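Local atomic coordinates of glycosyl hydrolase family 10 (Prevotella bryantii, PDB entry 4MGQ), a protein that probably hydrolyses internal beta-1,4-xylosidic linkages in xylan as a whole enzyme, of which this chain is the calcium-bound carbohydrate-binding module. Residues 11-23 against 147-159. Residues are numbered along the deposited sequence; the frame is centred on the assembly and turned at random.
Sequences DPNATKHVLYIHM and HEYEIKTVADPDQ. With CA (calcium ion), chain B.
Gln159 reaches from the last turn of 147-159 across to the backbone ahead of strand 17-23. From CB, CG stands anti to the carbonyl carbon (chi1 -75°), and the chain, extended beyond CG, brings the amide carbon CD to 3.7 Å from Lys16 N and 3.8 Å from Ala14 O. OE1 accepts Lys16 N at 2.8 Å, an almost straight bond (174° at the hydrogen). NE2 donates to Ala14 O at 2.9 Å, that oxygen lying in the Gln159 amide plane, and to a water held by Asn13 OD1. The Lys16 side chain crosses that of Gln159 at about a right angle, its CG 3.8 Å from Gln159 NE2.

Farther along, the strands pair antiparallel: Val18 and Val154 exchange both backbone bonds, as do Tyr20 and Lys152. On the face bearing these residues, Val154 CG2 lies 3.6 Å from Tyr20 CB and 3.9 Å from Val18 CG2, while Trp114 stacks on the Tyr20 ring. Strand 151-155 is outermost in the sheet, beside 17-24. His17 O binds calcium at 2.3 Å, with Asp116, Thr133 and Glu135. With both amide ends engaged, the rotation of the Gln159 terminal group is fixed, tying the turn Asp156 to Gln159 to the loop leading into the strand carrying His17.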
loop_
_atom_site.group_PDB
_atom_site.type_symbol
_atom_site.label_atom_id
_atom_site.label_comp_id
_atom_site.label_asym_id
_atom_site.label_seq_id
_atom_site.Cartn_x
_atom_site.Cartn_y
_atom_site.Cartn_z
ATOM N N ASP A 11 2.933 -21.992 8.059
ATOM C CA ASP A 11 3.876 -21.809 9.159
ATOM C C ASP A 11 3.857 -20.358 9.591
ATOM O O ASP A 11 4.586 -19.547 9.033
ATOM C CB ASP A 11 5.284 -22.214 8.725
ATOM C CG ASP A 11 6.301 -22.125 9.854
ATOM O OD1 ASP A 11 5.955 -21.643 10.953
ATOM O OD2 ASP A 11 7.450 -22.549 9.627
ATOM N N PRO A 12 3.028 -20.031 10.584
ATOM C CA PRO A 12 2.823 -18.639 11.011
ATOM C C PRO A 12 4.086 -17.983 11.574
ATOM O O PRO A 12 4.165 -16.755 11.618
ATOM C CB PRO A 12 1.751 -18.761 12.102
ATOM C CG PRO A 12 1.079 -20.050 11.833
ATOM C CD PRO A 12 2.142 -20.958 11.303
ATOM N N ASN A 13 5.059 -18.786 11.993
ATOM C CA ASN A 13 6.253 -18.234 12.606
ATOM C C ASN A 13 7.470 -18.287 11.686
ATOM O O ASN A 13 8.572 -17.915 12.090
ATOM C CB ASN A 13 6.528 -18.943 13.937
ATOM C CG ASN A 13 5.410 -18.723 14.939
ATOM O OD1 ASN A 13 4.746 -17.686 14.918
ATOM N ND2 ASN A 13 5.168 -19.708 15.792
ATOM N N ALA A 14 7.265 -18.724 10.444
ATOM C CA ALA A 14 8.260 -18.505 9.402
ATOM C C ALA A 14 8.355 -17.000 9.176
ATOM O O ALA A 14 7.377 -16.289 9.370
ATOM C CB ALA A 14 7.886 -19.219 8.114
ATOM N N THR A 15 9.530 -16.523 8.789
ATOM C CA THR A 15 9.717 -15.087 8.611
ATOM C C THR A 15 8.792 -14.558 7.528
ATOM O O THR A 15 8.761 -15.090 6.407
ATOM C CB THR A 15 11.164 -14.755 8.253
ATOM O OG1 THR A 15 12.030 -15.342 9.233
ATOM C CG2 THR A 15 11.372 -13.233 8.232
ATOM N N LYS A 16 8.024 -13.530 7.882
ATOM C CA LYS A 16 7.175 -12.815 6.943
ATOM C C LYS A 16 7.925 -11.579 6.478
ATOM O O LYS A 16 8.725 -11.033 7.232
ATOM C CB LYS A 16 5.855 -12.403 7.586
ATOM C CG LYS A 16 4.992 -13.542 8.113
ATOM C CD LYS A 16 3.809 -12.959 8.886
ATOM C CE LYS A 16 2.681 -13.977 9.051
ATOM N NZ LYS A 16 2.892 -14.927 10.182
ATOM N N HIS A 17 7.679 -11.140 5.251
ATOM C CA HIS A 17 8.336 -9.927 4.755
ATOM C C HIS A 17 7.303 -8.880 4.393
ATOM O O HIS A 17 6.193 -9.201 3.956
ATOM C CB HIS A 17 9.245 -10.253 3.572
ATOM C CG HIS A 17 10.313 -11.241 3.922
ATOM N ND1 HIS A 17 10.126 -12.603 3.812
ATOM C CD2 HIS A 17 11.548 -11.071 4.450
ATOM C CE1 HIS A 17 11.215 -13.228 4.226
ATOM N NE2 HIS A 17 12.090 -12.323 4.625
ATOM N N VAL A 18 7.665 -7.618 4.612
ATOM C CA VAL A 18 6.722 -6.521 4.455
ATOM C C VAL A 18 7.406 -5.352 3.749
ATOM O O VAL A 18 8.631 -5.275 3.707
ATOM C CB VAL A 18 6.164 -6.051 5.823
ATOM C CG1 VAL A 18 5.616 -7.244 6.635
ATOM C CG2 VAL A 18 7.247 -5.346 6.626
ATOM N N LEU A 19 6.602 -4.467 3.178
ATOM C CA LEU A 19 7.101 -3.205 2.650
ATOM C C LEU A 19 7.439 -2.302 3.838
ATOM O O LEU A 19 6.663 -2.200 4.789
ATOM C CB LEU A 19 6.063 -2.547 1.731
ATOM C CG LEU A 19 6.409 -1.178 1.115
ATOM C CD1 LEU A 19 5.608 -0.970 -0.154
ATOM C CD2 LEU A 19 6.140 -0.016 2.067
ATOM N N TYR A 20 8.590 -1.643 3.768
ATOM C CA TYR A 20 9.042 -0.775 4.850
ATOM C C TYR A 20 9.571 0.537 4.311
ATOM O O TYR A 20 10.429 0.548 3.439
ATOM C CB TYR A 20 10.128 -1.467 5.659
ATOM C CG TYR A 20 10.866 -0.564 6.619
ATOM C CD1 TYR A 20 10.201 0.053 7.669
ATOM C CD2 TYR A 20 12.232 -0.353 6.490
ATOM C CE1 TYR A 20 10.871 0.862 8.565
ATOM C CE2 TYR A 20 12.918 0.471 7.385
ATOM C CZ TYR A 20 12.222 1.071 8.419
ATOM O OH TYR A 20 12.869 1.882 9.322
ATOM N N ILE A 21 9.063 1.640 4.847
ATOM C CA ILE A 21 9.614 2.951 4.526
ATOM C C ILE A 21 10.023 3.663 5.799
ATOM O O ILE A 21 9.178 3.960 6.649
ATOM C CB ILE A 21 8.618 3.829 3.767
ATOM C CG1 ILE A 21 8.327 3.232 2.391
ATOM C CG2 ILE A 21 9.165 5.259 3.631
ATOM C CD1 ILE A 21 7.239 3.959 1.651
ATOM N N HIS A 22 11.315 3.926 5.936
ATOM C CA HIS A 22 11.750 4.855 6.963
ATOM C C HIS A 22 11.504 6.260 6.434
ATOM O O HIS A 22 12.186 6.719 5.520
ATOM C CB HIS A 22 13.212 4.686 7.335
ATOM C CG HIS A 22 13.664 5.694 8.345
ATOM N ND1 HIS A 22 13.098 5.783 9.597
ATOM C CD2 HIS A 22 14.568 6.698 8.267
ATOM C CE1 HIS A 22 13.665 6.772 10.265
ATOM N NE2 HIS A 22 14.559 7.345 9.480
ATOM N N MET A 23 10.513 6.934 6.998
ATOM C CA MET A 23 10.131 8.246 6.495
ATOM C C MET A 23 11.021 9.354 7.053
ATOM O O MET A 23 11.376 10.291 6.341
ATOM C CB MET A 23 8.665 8.521 6.826
ATOM C CG MET A 23 7.715 7.577 6.091
ATOM S SD MET A 23 5.973 7.837 6.433
ATOM C CE MET A 23 5.885 7.330 8.152
ATOM N N HIS A 147 12.182 12.414 -4.366
ATOM C CA HIS A 147 11.840 12.147 -2.975
ATOM C C HIS A 147 12.917 11.274 -2.359
ATOM O O HIS A 147 13.155 10.158 -2.814
ATOM C CB HIS A 147 10.473 11.480 -2.858
ATOM C CG HIS A 147 9.334 12.412 -3.110
ATOM N ND1 HIS A 147 8.026 12.080 -2.838
ATOM C CD2 HIS A 147 9.310 13.670 -3.613
ATOM C CE1 HIS A 147 7.243 13.097 -3.153
ATOM N NE2 HIS A 147 8.000 14.072 -3.625
ATOM N N GLU A 148 13.576 11.791 -1.331
ATOM C CA GLU A 148 14.757 11.137 -0.786
ATOM C C GLU A 148 14.405 10.197 0.364
ATOM O O GLU A 148 14.554 10.540 1.539
ATOM C CB GLU A 148 15.774 12.184 -0.323
ATOM C CG GLU A 148 16.261 13.085 -1.451
ATOM C CD GLU A 148 17.097 14.259 -0.956
ATOM O OE1 GLU A 148 17.741 14.130 0.108
ATOM O OE2 GLU A 148 17.109 15.310 -1.635
ATOM N N TYR A 149 13.916 9.014 0.011
ATOM C CA TYR A 149 13.709 7.947 0.978
ATOM C C TYR A 149 13.893 6.627 0.240
ATOM O O TYR A 149 13.949 6.618 -0.989
ATOM C CB TYR A 149 12.328 8.048 1.630
ATOM C CG TYR A 149 11.137 7.680 0.759
ATOM C CD1 TYR A 149 10.692 6.361 0.688
ATOM C CD2 TYR A 149 10.437 8.644 0.045
ATOM C CE1 TYR A 149 9.595 6.007 -0.083
ATOM C CE2 TYR A 149 9.321 8.297 -0.738
ATOM C CZ TYR A 149 8.916 6.965 -0.789
ATOM O OH TYR A 149 7.824 6.587 -1.534
ATOM N N GLU A 150 13.992 5.526 0.979
ATOM C CA GLU A 150 14.169 4.215 0.363
ATOM C C GLU A 150 12.937 3.336 0.520
ATOM O O GLU A 150 12.395 3.221 1.609
ATOM C CB GLU A 150 15.351 3.480 0.981
ATOM C CG GLU A 150 16.611 4.290 1.150
ATOM C CD GLU A 150 17.608 3.553 2.021
ATOM O OE1 GLU A 150 18.103 4.150 3.005
ATOM O OE2 GLU A 150 17.876 2.366 1.727
ATOM N N ILE A 151 12.519 2.712 -0.574
ATOM C CA ILE A 151 11.503 1.671 -0.529
ATOM C C ILE A 151 12.211 0.337 -0.322
ATOM O O ILE A 151 13.007 -0.075 -1.164
ATOM C CB ILE A 151 10.679 1.631 -1.818
ATOM C CG1 ILE A 151 10.035 2.994 -2.076
ATOM C CG2 ILE A 151 9.635 0.520 -1.759
ATOM C CD1 ILE A 151 9.379 3.117 -3.441
ATOM N N LYS A 152 11.941 -0.314 0.807
ATOM C CA LYS A 152 12.607 -1.571 1.155
ATOM C C LYS A 152 11.587 -2.662 1.425
ATOM O O LYS A 152 10.416 -2.373 1.633
ATOM C CB LYS A 152 13.489 -1.406 2.396
ATOM C CG LYS A 152 14.606 -0.378 2.270
ATOM C CD LYS A 152 15.478 -0.367 3.521
ATOM C CE LYS A 152 16.138 -1.724 3.761
ATOM N NZ LYS A 152 17.045 -2.136 2.638
ATOM N N THR A 153 12.039 -3.914 1.420
ATOM C CA THR A 153 11.264 -4.979 2.046
ATOM C C THR A 153 12.099 -5.524 3.191
ATOM O O THR A 153 13.323 -5.645 3.073
ATOM C CB THR A 153 10.877 -6.124 1.072
ATOM O OG1 THR A 153 12.057 -6.702 0.490
ATOM C CG2 THR A 153 9.945 -5.617 -0.031
ATOM N N VAL A 154 11.448 -5.822 4.309
ATOM C CA VAL A 154 12.156 -6.268 5.501
ATOM C C VAL A 154 11.361 -7.350 6.193
ATOM O O VAL A 154 10.168 -7.514 5.935
ATOM C CB VAL A 154 12.392 -5.129 6.517
ATOM C CG1 VAL A 154 13.171 -3.982 5.886
ATOM C CG2 VAL A 154 11.067 -4.641 7.083
ATOM N N ALA A 155 12.026 -8.068 7.090
ATOM C CA ALA A 155 11.334 -9.011 7.953
ATOM C C ALA A 155 10.320 -8.267 8.792
ATOM O O ALA A 155 10.605 -7.177 9.285
ATOM C CB ALA A 155 12.321 -9.752 8.843
ATOM N N ASP A 156 9.132 -8.849 8.934
ATOM C CA ASP A 156 8.073 -8.292 9.785
ATOM C C ASP A 156 8.655 -7.949 11.167
ATOM O O ASP A 156 9.209 -8.814 11.844
ATOM C CB ASP A 156 6.921 -9.308 9.886
ATOM C CG ASP A 156 5.722 -8.804 10.686
ATOM O OD1 ASP A 156 5.867 -7.951 11.593
ATOM O OD2 ASP A 156 4.597 -9.296 10.427
ATOM N N PRO A 157 8.538 -6.681 11.586
ATOM C CA PRO A 157 9.192 -6.235 12.821
ATOM C C PRO A 157 8.634 -6.865 14.088
ATOM O O PRO A 157 9.360 -6.952 15.086
ATOM C CB PRO A 157 8.932 -4.718 12.822
ATOM C CG PRO A 157 7.725 -4.540 11.962
ATOM C CD PRO A 157 7.885 -5.564 10.879
ATOM N N ASP A 158 7.382 -7.308 14.054
ATOM C CA ASP A 158 6.729 -7.777 15.270
ATOM C C ASP A 158 6.752 -9.295 15.396
ATOM O O ASP A 158 6.047 -9.868 16.225
ATOM C CB ASP A 158 5.298 -7.249 15.344
ATOM C CG ASP A 158 5.247 -5.769 15.698
ATOM O OD1 ASP A 158 6.289 -5.221 16.137
ATOM O OD2 ASP A 158 4.168 -5.154 15.547
ATOM N N GLN A 159 7.586 -9.938 14.588
ATOM C CA GLN A 159 7.867 -11.357 14.790
ATOM C C GLN A 159 9.090 -11.493 15.685
ATOM O O GLN A 159 10.010 -10.674 15.605
ATOM C CB GLN A 159 8.096 -12.071 13.463
ATOM C CG GLN A 159 6.838 -12.317 12.672
ATOM C CD GLN A 159 7.113 -13.176 11.460
ATOM O OE1 GLN A 159 7.872 -12.784 10.572
ATOM N NE2 GLN A 159 6.532 -14.376 11.436
HETATM CA CA CA B . 4.343 -10.447 3.242
HETATM O O HOH W 1 5.486 -15.039 14.193
HETATM O O HOH W 2 12.991 2.445 4.228
HETATM O O HOH W 3 14.203 5.895 3.801
HETATM O O HOH W 4 2.352 -11.575 2.461
HETATM O O HOH W 5 3.929 -12.060 5.024
#